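Local structure of uncharacterized protein (Pseudomonas aeruginosa, 5BR9) at residues L152-V157 and V178-Q183; A121-A126 and T173-V178. The protein probably takes part, as a TsaB-type protein, in making the threonylcarbamoyladenosine modification at position 37 of tRNA. All coordinates share one frame; numbering follows the deposited sequence.

Contact 1. Residues L152-V157 and V178-Q183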
loop_
_atom_site.group_PDB
_atom_site.type_symbol
_atom_site.label_atom_id
_atom_site.label_comp_id
_atom_site.label_asym_id
_atom_site.label_seq_id
_atom_site.Cartn_x
_atom_site.Cartn_y
_atom_site.Cartn_z
ATOM N N LEU A 152 4.993 -7.554 23.395
ATOM C CA LEU A 152 5.540 -8.172 24.596
ATOM C C LEU A 152 5.350 -9.674 24.598
ATOM O O LEU A 152 4.343 -10.157 24.085
ATOM C CB LEU A 152 4.839 -7.606 25.836
ATOM C CG LEU A 152 4.915 -6.128 26.203
ATOM C CD1 LEU A 152 3.785 -5.791 27.179
ATOM C CD2 LEU A 152 6.258 -5.807 26.818
ATOM N N PRO A 153 6.285 -10.412 25.233
ATOM C CA PRO A 153 5.975 -11.794 25.604
ATOM C C PRO A 153 4.733 -11.750 26.489
ATOM O O PRO A 153 4.619 -10.862 27.331
ATOM C CB PRO A 153 7.193 -12.243 26.410
ATOM C CG PRO A 153 8.255 -11.260 26.107
ATOM C CD PRO A 153 7.565 -9.967 25.804
ATOM N N PRO A 154 3.815 -12.692 26.306
ATOM C CA PRO A 154 2.588 -12.702 27.104
ATOM C C PRO A 154 2.856 -12.689 28.618
ATOM O O PRO A 154 2.056 -12.122 29.376
ATOM C CB PRO A 154 1.898 -13.997 26.660
ATOM C CG PRO A 154 3.002 -14.833 26.052
ATOM C CD PRO A 154 3.912 -13.846 25.401
ATOM N N GLU A 155 3.989 -13.255 29.027
ATOM C CA GLU A 155 4.417 -13.292 30.431
ATOM C C GLU A 155 4.617 -11.918 31.063
ATOM O O GLU A 155 4.740 -11.802 32.280
ATOM C CB GLU A 155 5.740 -14.077 30.570
ATOM C CG GLU A 155 5.598 -15.582 30.444
ATOM C CD GLU A 155 5.529 -16.064 28.994
ATOM O OE1 GLU A 155 5.610 -15.220 28.066
ATOM O OE2 GLU A 155 5.395 -17.294 28.789
ATOM N N ARG A 156 4.705 -10.879 30.243
ATOM C CA ARG A 156 5.071 -9.586 30.776
ATOM C C ARG A 156 3.948 -8.566 30.691
ATOM O O ARG A 156 4.114 -7.469 31.215
ATOM C CB ARG A 156 6.317 -9.062 30.069
ATOM C CG ARG A 156 7.593 -9.828 30.423
ATOM C CD ARG A 156 8.796 -9.260 29.690
ATOM N NE ARG A 156 9.061 -7.874 30.071
ATOM C CZ ARG A 156 9.526 -6.945 29.238
ATOM N NH1 ARG A 156 9.769 -7.253 27.967
ATOM N NH2 ARG A 156 9.735 -5.706 29.673
ATOM N N VAL A 157 2.814 -8.912 30.064
ATOM C CA VAL A 157 1.744 -7.922 29.906
ATOM C C VAL A 157 1.159 -7.581 31.272
ATOM O O VAL A 157 1.099 -8.432 32.172
ATOM C CB VAL A 157 0.607 -8.371 28.938
ATOM C CG1 VAL A 157 1.143 -8.668 27.544
ATOM C CG2 VAL A 157 -0.195 -9.525 29.503
ATOM N N VAL A 178 -3.616 -16.456 26.868
ATOM C CA VAL A 178 -4.035 -16.117 28.230
ATOM C C VAL A 178 -3.366 -16.996 29.322
ATOM O O VAL A 178 -3.013 -16.499 30.401
ATOM C CB VAL A 178 -5.588 -16.165 28.345
ATOM C CG1 VAL A 178 -6.138 -17.562 28.022
ATOM C CG2 VAL A 178 -6.034 -15.689 29.709
ATOM N N GLU A 179 -3.152 -18.278 29.040
ATOM C CA GLU A 179 -2.639 -19.195 30.063
ATOM C C GLU A 179 -1.194 -18.865 30.427
ATOM O O GLU A 179 -0.692 -19.357 31.432
ATOM C CB GLU A 179 -2.757 -20.652 29.597
ATOM C CG GLU A 179 -4.205 -21.094 29.452
ATOM C CD GLU A 179 -4.376 -22.594 29.295
ATOM O OE1 GLU A 179 -3.354 -23.309 29.234
ATOM O OE2 GLU A 179 -5.542 -23.049 29.196
ATOM N N ARG A 180 -0.541 -18.026 29.619
ATOM C CA ARG A 180 0.841 -17.598 29.866
ATOM C C ARG A 180 0.968 -16.182 30.455
ATOM O O ARG A 180 2.072 -15.719 30.750
ATOM C CB ARG A 180 1.652 -17.671 28.565
ATOM C CG ARG A 180 2.007 -19.101 28.139
ATOM C CD ARG A 180 2.673 -19.136 26.756
ATOM N NE ARG A 180 3.875 -18.303 26.700
ATOM C CZ ARG A 180 4.562 -18.052 25.589
ATOM N NH1 ARG A 180 4.170 -18.572 24.431
ATOM N NH2 ARG A 180 5.641 -17.277 25.631
ATOM N N MET A 181 -0.152 -15.485 30.601
ATOM C CA MET A 181 -0.150 -14.122 31.135
ATOM C C MET A 181 -0.151 -14.133 32.675
ATOM O O MET A 181 -0.637 -15.082 33.283
ATOM C CB MET A 181 -1.369 -13.355 30.597
ATOM C CG MET A 181 -1.375 -13.213 29.086
ATOM S SD MET A 181 -2.848 -12.365 28.496
ATOM C CE MET A 181 -2.449 -12.033 26.766
ATOM N N PRO A 182 0.385 -13.075 33.309
ATOM C CA PRO A 182 0.422 -13.052 34.783
ATOM C C PRO A 182 -0.921 -12.736 35.447
ATOM O O PRO A 182 -1.018 -12.850 36.663
ATOM C CB PRO A 182 1.438 -11.947 35.092
ATOM C CG PRO A 182 1.364 -11.044 33.914
ATOM C CD PRO A 182 1.070 -11.910 32.721
ATOM N N GLN A 183 -1.921 -12.319 34.673
ATOM C CA GLN A 183 -3.285 -12.206 35.182
ATOM C C GLN A 183 -4.261 -12.448 34.041
ATOM O O GLN A 183 -3.864 -12.450 32.875
ATOM C CB GLN A 183 -3.536 -10.829 35.825
ATOM C CG GLN A 183 -3.494 -9.659 34.852
ATOM C CD GLN A 183 -2.084 -9.210 34.504
ATOM O OE1 GLN A 183 -1.260 -9.001 35.391
ATOM N NE2 GLN A 183 -1.806 -9.041 33.208
#

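Contact 2. Residues A121-A126 and T173-V178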
loop_
_atom_site.group_PDB
_atom_site.type_symbol
_atom_site.label_atom_id
_atom_site.label_comp_id
_atom_site.label_asym_id
_atom_site.label_seq_id
_atom_site.Cartn_x
_atom_site.Cartn_y
_atom_site.Cartn_z
ATOM N N ALA A 121 -8.523 -4.661 28.172
ATOM C CA ALA A 121 -7.152 -4.966 27.802
ATOM C C ALA A 121 -7.196 -5.581 26.393
ATOM O O ALA A 121 -7.694 -6.681 26.205
ATOM C CB ALA A 121 -6.501 -5.916 28.828
ATOM N N ALA A 122 -6.732 -4.832 25.403
ATOM C CA ALA A 122 -6.711 -5.310 24.031
ATOM C C ALA A 122 -5.388 -6.013 23.741
ATOM O O ALA A 122 -4.324 -5.514 24.083
ATOM C CB ALA A 122 -6.942 -4.164 23.073
ATOM N N ALA A 123 -5.468 -7.189 23.137
ATOM C CA ALA A 123 -4.281 -7.944 22.776
ATOM C C ALA A 123 -4.459 -8.544 21.400
ATOM O O ALA A 123 -5.433 -9.250 21.154
ATOM C CB ALA A 123 -3.983 -9.058 23.813
ATOM N N ILE A 124 -3.509 -8.252 20.517
ATOM C CA ILE A 124 -3.501 -8.750 19.148
ATOM C C ILE A 124 -2.250 -9.583 18.945
ATOM O O ILE A 124 -1.145 -9.149 19.275
ATOM C CB ILE A 124 -3.573 -7.585 18.127
ATOM C CG1 ILE A 124 -4.924 -6.865 18.232
ATOM C CG2 ILE A 124 -3.317 -8.100 16.718
ATOM C CD1 ILE A 124 -5.015 -5.594 17.390
ATOM N N ASP A 125 -2.418 -10.765 18.374
ATOM C CA ASP A 125 -1.306 -11.663 18.161
ATOM C C ASP A 125 -0.266 -10.974 17.299
ATOM O O ASP A 125 -0.599 -10.344 16.313
ATOM C CB ASP A 125 -1.745 -12.955 17.474
ATOM C CG ASP A 125 -0.666 -14.015 17.514
ATOM O OD1 ASP A 125 -0.711 -14.971 16.722
ATOM O OD2 ASP A 125 0.271 -13.862 18.314
ATOM N N ALA A 126 0.987 -11.041 17.724
ATOM C CA ALA A 126 2.102 -10.536 16.928
ATOM C C ALA A 126 2.895 -11.729 16.445
ATOM O O ALA A 126 2.649 -12.864 16.859
ATOM C CB ALA A 126 2.986 -9.587 17.744
ATOM N N THR A 173 -7.227 -11.386 19.470
ATOM C CA THR A 173 -6.612 -12.688 19.206
ATOM C C THR A 173 -5.383 -12.957 20.069
ATOM O O THR A 173 -4.941 -14.103 20.187
ATOM C CB THR A 173 -6.178 -12.810 17.738
ATOM O OG1 THR A 173 -5.207 -11.792 17.451
ATOM C CG2 THR A 173 -7.386 -12.653 16.784
ATOM N N GLY A 174 -4.821 -11.900 20.652
ATOM C CA GLY A 174 -3.701 -12.035 21.574
ATOM C C GLY A 174 -4.064 -12.847 22.810
ATOM O O GLY A 174 -3.199 -13.400 23.488
ATOM N N TRP A 175 -5.356 -12.921 23.105
ATOM C CA TRP A 175 -5.822 -13.631 24.277
ATOM C C TRP A 175 -5.769 -15.139 24.097
ATOM O O TRP A 175 -6.027 -15.877 25.049
ATOM C CB TRP A 175 -7.226 -13.146 24.657
ATOM C CG TRP A 175 -7.104 -11.787 25.303
ATOM C CD1 TRP A 175 -7.262 -10.567 24.701
ATOM C CD2 TRP A 175 -6.715 -11.518 26.656
ATOM N NE1 TRP A 175 -7.016 -9.558 25.602
ATOM C CE2 TRP A 175 -6.673 -10.115 26.809
ATOM C CE3 TRP A 175 -6.396 -12.327 27.754
ATOM C CZ2 TRP A 175 -6.335 -9.505 28.018
ATOM C CZ3 TRP A 175 -6.071 -11.716 28.965
ATOM C CH2 TRP A 175 -6.037 -10.319 29.081
ATOM N N GLY A 176 -5.363 -15.593 22.904
ATOM C CA GLY A 176 -5.009 -16.992 22.715
ATOM C C GLY A 176 -3.873 -17.389 23.649
ATOM O O GLY A 176 -3.739 -18.552 24.009
ATOM N N TYR A 177 -3.107 -16.405 24.121
ATOM C CA TYR A 177 -1.990 -16.662 25.032
ATOM C C TYR A 177 -2.334 -16.446 26.520
ATOM O O TYR A 177 -1.437 -16.278 27.343
ATOM C CB TYR A 177 -0.791 -15.767 24.680
ATOM C CG TYR A 177 -0.117 -16.023 23.350
ATOM C CD1 TYR A 177 1.024 -16.813 23.279
ATOM C CD2 TYR A 177 -0.604 -15.468 22.171
ATOM C CE1 TYR A 177 1.653 -17.047 22.088
ATOM C CE2 TYR A 177 0.018 -15.703 20.971
ATOM C CZ TYR A 177 1.153 -16.493 20.933
ATOM O OH TYR A 177 1.792 -16.737 19.740
ATOM N N VAL A 178 -3.616 -16.456 26.868
ATOM C CA VAL A 178 -4.035 -16.117 28.230
ATOM C C VAL A 178 -3.366 -16.996 29.322
ATOM O O VAL A 178 -3.013 -16.499 30.401
ATOM C CB VAL A 178 -5.588 -16.165 28.345
ATOM C CG1 VAL A 178 -6.138 -17.562 28.022
ATOM C CG2 VAL A 178 -6.034 -15.689 29.709
HETATM O O HOH W 1 2.543 -14.545 18.929
HETATM O O HOH W 2 0.373 -17.387 17.409
#

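Contact 1. Residues L152-V157 and V178-Q183
Glu-155 and Arg-180 form a salt bridge at one side of this loop-to-loop contact. Arg-180 grips the carboxylate side-on. Its NE donates to Glu-155 OE2 at 2.8 Å, close to the guanidinium plane, and its NH2 reaches Glu-155 OE1 at 3.2 Å. The two flat groups are turned 49° apart, so the pairing is not coplanar. The CB of Glu-155 points away overall, though it still touches the other segment, and the bend at chi2 (81°) brings the carboxylate back. Pro-154 CG sits over one face of the Arg-180 guanidinium, 3.6 Å from CZ. Arg-180 NH1 has a second acidic partner in Asp-129.

One further hydrogen bond ties the other end. Gln-183 NE2 donates almost straight (170°) to Val-157 O at 3.1 Å, from above the carbonyl plane.

Apolar packing lies between these polar ends. Val-157 CG2 touches Met-181 CG at 3.9 Å, and Pro-154 CB lies 4.1 Å from the same Met-181 CG. Separately, Met-181 CA makes a CH...O contact with Pro-154 O.

The contact joins the loop after strand 142-152 to the loop between strands 168-171 and 187-189. Val-157 packs on Val-131 and Trp-133 of strand 131-139, and Leu-152 is backbone-bonded to Val-131.

Contact 2. Residues A121-A126 and T173-V178
The nearest CA atoms across the contact are those of Ile-124 and Gly-174, 4.1 Å apart, where the short 3-10 helix 173-178 meets strand 119-125. This strand is the middle one of a five-stranded mixed sheet with order 3-2-1-4-5, consistent with the actin-like ATPase (ASKHA) fold of the TsaB subfamily. The 3-10 helix follows the neighbouring parallel strand 168-171. Gly-174 N donates to Ala-123 O at 2.8 Å, from above the carbonyl plane. Gly-174, which has no side chain, lies against the strand backbone at Ala-123 and Ile-124.

Thr-173 OG1 accepts a nearly straight bond (175°) from Asp-125 N at 3.1 Å. Its chi1 of 61° sets the hydroxyl between the backbone N and the carbonyl carbon, facing the strand. Trp-175 lies further back along the strand. Its NE1 donates to Ala-121 O at 3.0 Å, with the oxygen tilted 16° from the ring plane. Ala-123 CB sits over one face of the indole, on the NE1 and CD1 side, and Ala-121 CB meets its edge near CZ2. Opposite the sheet face that carries Trp-175, Ile-124 packs on helix 103-115.

Near the end of the strand, Asp-125 and Tyr-177 cross at about a right angle. Water 2 donates to Asp-125 OD1 at 2.7 Å and also hydrogen-bonds Tyr-177 OH. Asp-125 OD2 lies at the edge of the tyrosine ring, 3.2 Å from Tyr-177 CE2.

In the fold
Contacts 1 and 2 share Val-178, and their centres are about 9 Å apart. Residues 173-183 run through both, first against strand 119-125, then, turning away from it, against residues 152-157. The segments alternate along the chain, and the contacts touch directly. Met-181 is one bridge: its SD lies 3.3 Å from Trp-175 CZ3, and its CE is 3.6 Å from Gly-174 O. Pro-154 CB also packs on Tyr-177 CB at 3.8 Å. Contact 2 is buried and contact 1 partly so; their centres lie about 15 Å and 23 Å from the centre of the chain. Together they tie strand 119-125, through residues 173-183, to the loop after strand 142-152.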